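Local coordinates for predicted protein (PDB 4MEA) that probably hydrolyses epoxides as a secreted Cif-type enzyme and virulence factor with the alpha/beta-hydrolase fold, at residues P60-H65 with I88-P93; K152-M157 with L263-M268. One frame throughout, in Å; residues are numbered along the deposited sequence.

Contact 1 of 2, residues P60-H65 with I88-P93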
# COMPACT_ATOMS: atom_id res chain seq x y z
N PRO A 60 15.82 -27.30 -23.32
CA PRO A 60 16.16 -26.02 -22.70
C PRO A 60 15.18 -25.66 -21.59
O PRO A 60 14.00 -25.99 -21.66
CB PRO A 60 16.07 -25.03 -23.86
CG PRO A 60 16.28 -25.87 -25.10
CD PRO A 60 15.63 -27.18 -24.78
N ILE A 61 15.68 -24.99 -20.57
CA ILE A 61 14.82 -24.48 -19.51
C ILE A 61 15.03 -22.98 -19.45
O ILE A 61 16.15 -22.51 -19.25
CB ILE A 61 15.17 -25.11 -18.16
CG1 ILE A 61 15.34 -26.62 -18.30
CG2 ILE A 61 14.09 -24.77 -17.12
CD1 ILE A 61 15.87 -27.30 -17.07
N VAL A 62 13.95 -22.23 -19.63
CA VAL A 62 14.02 -20.77 -19.57
C VAL A 62 13.47 -20.30 -18.21
O VAL A 62 12.39 -20.72 -17.81
CB VAL A 62 13.24 -20.15 -20.75
CG1 VAL A 62 13.17 -18.62 -20.62
CG2 VAL A 62 13.88 -20.57 -22.08
N PHE A 63 14.24 -19.47 -17.51
CA PHE A 63 13.88 -19.00 -16.16
C PHE A 63 13.65 -17.50 -16.19
O PHE A 63 14.50 -16.74 -16.64
CB PHE A 63 15.00 -19.26 -15.15
CG PHE A 63 15.37 -20.71 -14.98
CD1 PHE A 63 14.74 -21.50 -14.03
CD2 PHE A 63 16.39 -21.27 -15.74
CE1 PHE A 63 15.10 -22.83 -13.86
CE2 PHE A 63 16.75 -22.61 -15.57
CZ PHE A 63 16.11 -23.39 -14.64
N ILE A 64 12.51 -17.07 -15.65
CA ILE A 64 12.12 -15.66 -15.64
C ILE A 64 11.88 -15.14 -14.21
O ILE A 64 10.92 -15.55 -13.54
CB ILE A 64 10.85 -15.43 -16.48
CG1 ILE A 64 11.02 -16.00 -17.90
CG2 ILE A 64 10.51 -13.94 -16.52
CD1 ILE A 64 12.08 -15.25 -18.75
N HIS A 65 12.74 -14.23 -13.77
CA HIS A 65 12.66 -13.65 -12.42
C HIS A 65 11.52 -12.64 -12.28
O HIS A 65 10.81 -12.35 -13.25
CB HIS A 65 13.98 -12.94 -12.11
CG HIS A 65 14.14 -11.63 -12.83
ND1 HIS A 65 13.68 -10.44 -12.31
CD2 HIS A 65 14.66 -11.34 -14.04
CE1 HIS A 65 13.93 -9.46 -13.17
NE2 HIS A 65 14.53 -9.98 -14.22
N ILE A 88 18.62 -21.02 -19.50
CA ILE A 88 18.60 -19.63 -19.94
C ILE A 88 17.82 -18.80 -18.94
O ILE A 88 16.67 -19.11 -18.64
CB ILE A 88 17.92 -19.51 -21.33
CG1 ILE A 88 18.66 -20.36 -22.36
CG2 ILE A 88 17.85 -18.05 -21.77
CD1 ILE A 88 17.85 -20.65 -23.61
N ALA A 89 18.44 -17.76 -18.40
CA ALA A 89 17.75 -16.86 -17.47
C ALA A 89 17.82 -15.45 -18.03
O ALA A 89 18.90 -14.91 -18.26
CB ALA A 89 18.37 -16.93 -16.08
N ILE A 90 16.65 -14.87 -18.27
CA ILE A 90 16.55 -13.57 -18.92
C ILE A 90 16.11 -12.50 -17.93
O ILE A 90 15.20 -12.74 -17.12
CB ILE A 90 15.51 -13.63 -20.07
CG1 ILE A 90 15.86 -14.74 -21.06
CG2 ILE A 90 15.40 -12.27 -20.77
CD1 ILE A 90 14.72 -15.08 -22.04
N ASP A 91 16.75 -11.34 -17.99
CA ASP A 91 16.31 -10.17 -17.23
C ASP A 91 15.04 -9.59 -17.86
O ASP A 91 15.02 -9.27 -19.05
CB ASP A 91 17.40 -9.09 -17.22
CG ASP A 91 18.53 -9.40 -16.27
OD1 ASP A 91 18.35 -10.30 -15.42
OD2 ASP A 91 19.59 -8.74 -16.37
N LEU A 92 13.98 -9.44 -17.06
CA LEU A 92 12.72 -8.86 -17.57
C LEU A 92 12.97 -7.52 -18.23
O LEU A 92 13.82 -6.74 -17.78
CB LEU A 92 11.71 -8.68 -16.43
CG LEU A 92 10.90 -9.89 -15.98
CD1 LEU A 92 10.04 -9.53 -14.75
CD2 LEU A 92 10.03 -10.40 -17.12
N PRO A 93 12.19 -7.21 -19.27
CA PRO A 93 12.30 -5.89 -19.90
C PRO A 93 12.35 -4.78 -18.84
O PRO A 93 11.50 -4.72 -17.95
CB PRO A 93 11.01 -5.80 -20.72
CG PRO A 93 10.70 -7.24 -21.08
CD PRO A 93 11.11 -8.03 -19.84
O HOH W 1 15.41 -14.60 -15.09

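Contact 2 of 2, residues K152-M157 with L263-M268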
# COMPACT_ATOMS: atom_id res chain seq x y z
N LYS A 152 6.59 -27.09 -23.34
CA LYS A 152 6.15 -28.44 -23.03
C LYS A 152 5.54 -28.55 -21.64
O LYS A 152 4.55 -29.25 -21.43
CB LYS A 152 7.32 -29.42 -23.16
CG LYS A 152 6.93 -30.88 -23.05
CD LYS A 152 8.12 -31.78 -23.33
CE LYS A 152 7.71 -33.24 -23.36
NZ LYS A 152 8.85 -34.11 -23.77
N LYS A 153 6.16 -27.86 -20.69
CA LYS A 153 5.70 -27.79 -19.30
C LYS A 153 6.04 -26.42 -18.74
O LYS A 153 7.04 -25.81 -19.13
CB LYS A 153 6.38 -28.85 -18.44
CG LYS A 153 6.18 -30.28 -18.92
CD LYS A 153 6.93 -31.26 -18.02
CE LYS A 153 6.68 -32.69 -18.46
NZ LYS A 153 7.31 -33.67 -17.53
N ALA A 154 5.22 -25.95 -17.80
CA ALA A 154 5.38 -24.60 -17.24
C ALA A 154 5.23 -24.60 -15.73
O ALA A 154 4.35 -25.27 -15.18
CB ALA A 154 4.38 -23.64 -17.87
N VAL A 155 6.09 -23.82 -15.06
CA VAL A 155 6.04 -23.67 -13.61
C VAL A 155 5.91 -22.18 -13.29
O VAL A 155 6.69 -21.38 -13.80
CB VAL A 155 7.33 -24.19 -12.95
CG1 VAL A 155 7.23 -24.07 -11.42
CG2 VAL A 155 7.62 -25.62 -13.38
N PHE A 156 4.94 -21.84 -12.44
CA PHE A 156 4.81 -20.48 -11.91
C PHE A 156 5.09 -20.54 -10.41
O PHE A 156 4.66 -21.47 -9.72
CB PHE A 156 3.40 -19.94 -12.17
CG PHE A 156 3.05 -19.83 -13.63
CD1 PHE A 156 3.31 -18.67 -14.34
CD2 PHE A 156 2.46 -20.90 -14.29
CE1 PHE A 156 2.98 -18.57 -15.69
CE2 PHE A 156 2.14 -20.82 -15.64
CZ PHE A 156 2.40 -19.64 -16.34
N MET A 157 5.84 -19.56 -9.90
CA MET A 157 6.33 -19.64 -8.53
C MET A 157 5.85 -18.52 -7.61
O MET A 157 6.01 -17.33 -7.90
CB MET A 157 7.86 -19.78 -8.50
CG MET A 157 8.36 -21.10 -9.09
SD MET A 157 10.15 -21.25 -9.26
CE MET A 157 10.69 -21.18 -7.55
N LEU A 263 -4.45 -23.70 -19.60
CA LEU A 263 -3.29 -24.55 -19.80
C LEU A 263 -3.66 -26.02 -20.01
O LEU A 263 -4.28 -26.64 -19.14
CB LEU A 263 -2.33 -24.42 -18.61
CG LEU A 263 -1.67 -23.03 -18.49
CD1 LEU A 263 -0.74 -22.99 -17.29
CD2 LEU A 263 -0.95 -22.63 -19.79
N THR A 264 -3.29 -26.55 -21.17
CA THR A 264 -3.52 -27.95 -21.51
C THR A 264 -2.22 -28.76 -21.43
O THR A 264 -2.22 -29.97 -21.63
CB THR A 264 -4.12 -28.10 -22.93
OG1 THR A 264 -3.23 -27.55 -23.90
CG2 THR A 264 -5.46 -27.36 -23.03
N ILE A 265 -1.11 -28.08 -21.16
CA ILE A 265 0.15 -28.75 -20.91
C ILE A 265 0.29 -28.91 -19.40
O ILE A 265 -0.39 -28.21 -18.64
CB ILE A 265 1.36 -27.92 -21.42
CG1 ILE A 265 1.45 -26.58 -20.67
CG2 ILE A 265 1.29 -27.70 -22.93
CD1 ILE A 265 2.77 -25.83 -20.92
N PRO A 266 1.15 -29.84 -18.96
CA PRO A 266 1.37 -29.99 -17.52
C PRO A 266 1.87 -28.68 -16.93
O PRO A 266 2.72 -28.00 -17.53
CB PRO A 266 2.46 -31.07 -17.45
CG PRO A 266 2.33 -31.83 -18.75
CD PRO A 266 1.96 -30.79 -19.75
N SER A 267 1.35 -28.31 -15.76
CA SER A 267 1.77 -27.08 -15.11
C SER A 267 1.95 -27.31 -13.62
O SER A 267 1.41 -28.27 -13.05
CB SER A 267 0.75 -25.97 -15.35
OG SER A 267 -0.50 -26.30 -14.78
N MET A 268 2.74 -26.45 -12.99
CA MET A 268 2.95 -26.52 -11.55
C MET A 268 2.84 -25.14 -10.92
O MET A 268 3.34 -24.16 -11.48
CB MET A 268 4.32 -27.13 -11.23
CG MET A 268 4.65 -27.13 -9.73
SD MET A 268 5.99 -28.25 -9.27
CE MET A 268 7.39 -27.50 -10.11

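Contact 1 of 2, residues P60-H65 with I88-P93
Ile61-Ile64 and Ile88-Ile90 run side by side as parallel strands, their short axes 4.6 Å apart and turned 25° from each other, with Val62 paired to Ile88 and Phe63 to Ala89. The exchange of backbone bonds is regular at first: Ile88 N donates to Ile61 O, and Phe63 N donates to Ile88 O across a short 2.7 Å. It slackens at Ile90 N, which lies 3.3 Å from Phe63 O. There the strands begin to part, and a water bridges them, giving hydrogen bonds to Phe63 O and Ile90 O and accepting one from His65 N.

Side chains alternate between the two faces. Val62, Ile64, Ile88 and Ile90 share one, where Val62 CG1 meets Ile90 CD1 and Ile64 CD1 lies 4.0 Å from Ile90 CB; helix 108-123 covers this face. On the other, Phe63 CB sits beside Ala89 CB under helix 75-81.

Beyond the strands, His65 takes over the pairing with its ring. CG stands between the backbone N and the carbonyl carbon (chi1 74°), swinging the imidazole across to the second chain. Its NE2 accepts from Leu92 N at 2.9 Å, a nearly straight bond that arrives tilted 34° out of the ring plane. Leu92 CG sits over one ring face in a CH-pi contact, 4.3 Å from the centroid, while Leu92 CD2 reaches back to Ile64 CG2 (3.6 Å). The carboxylate of Asp91 is taken up by hydrogen bonds to His50 and to the backbone N of Trp71 and Gln97.

Together these elements form a beta-alpha-beta unit, strand 61-64, helix 75-81 and strand 87-90. The histidine just after its first strand occupies the place where the alpha/beta-hydrolase fold commonly builds its oxyanion-hole loop.

Contact 2 of 2, residues K152-M157 with L263-M268
Val155 and Met268 illustrate how one flexible side chain can fit itself to a rigid neighbour. Met268 leaves its strand with CG opposite the backbone N (chi1 176°), runs on extended, then bends at the sulfur (chi3 66°), and this final turn lays CE against both methyls of Val155, 3.7 Å from CG1 and 3.8 Å from CG2. The two side chains point the same way, into the face covered by helix 307-323, where both touch Phe322.

On the reverse face Ala154 presents only a methyl, and Ile265 CD1 comes up to its CB at 4.1 Å. Ile265 can do so because its CG1 lies between the backbone N and the carbonyl carbon (chi1 63°), directing the branch at the neighbouring strand. Further along, Phe156 CE2 meets Leu263 CD1 at 4.0 Å. Leu263 and Ala154 both pack on Val144 of helix 136-146.

Near the N-terminal end of strand 151-157, Lys153, whose chain is extended beyond CG, brushes Pro266 with that atom, 4.1 Å from the ring's CB, before its NZ reaches the carbonyl oxygens of Phe322 and Leu323. Pro266 CD rests 3.4 Å from Lys152 O.

Three parallel-strand bonds underlie this packing: Ala154 N to Pro266 O, Met268 N to Ala154 O and, at 3.0 Å, Phe156 N to Met268 O. Backbone amides thus supply the polar pairing while the touching side-chain surfaces are hydrocarbon, the methionine meeting Val155 through its terminal methyl; the chemistry implies a join held by hydrogen bonding and dispersion, with no salt bridge between the segments.

Contacts 1 and 2 join different pairs of strands in one sheet, their centres 15 Å apart and their nearest atoms about 7 Å apart. Strand 128-133 fills the gap: its Tyr129 and Val131 make backbone hydrogen bonds with Val62, and its Tyr130 and Ser132 with Val155. Trp74 meets the Phe63 ring of contact 1 and also Met157, which ends segment 152-157 without touching 263-268. Contact 1 runs on into the loop begun by His65, whereas contact 2 pairs the start of strand 267-272 with strand 151-157. In this fold the oxyanion-hole loop usually follows the strand matching 61-64, and the nucleophile the one matching 128-133, so the His65 end of contact 1 probably borders the reaction centre.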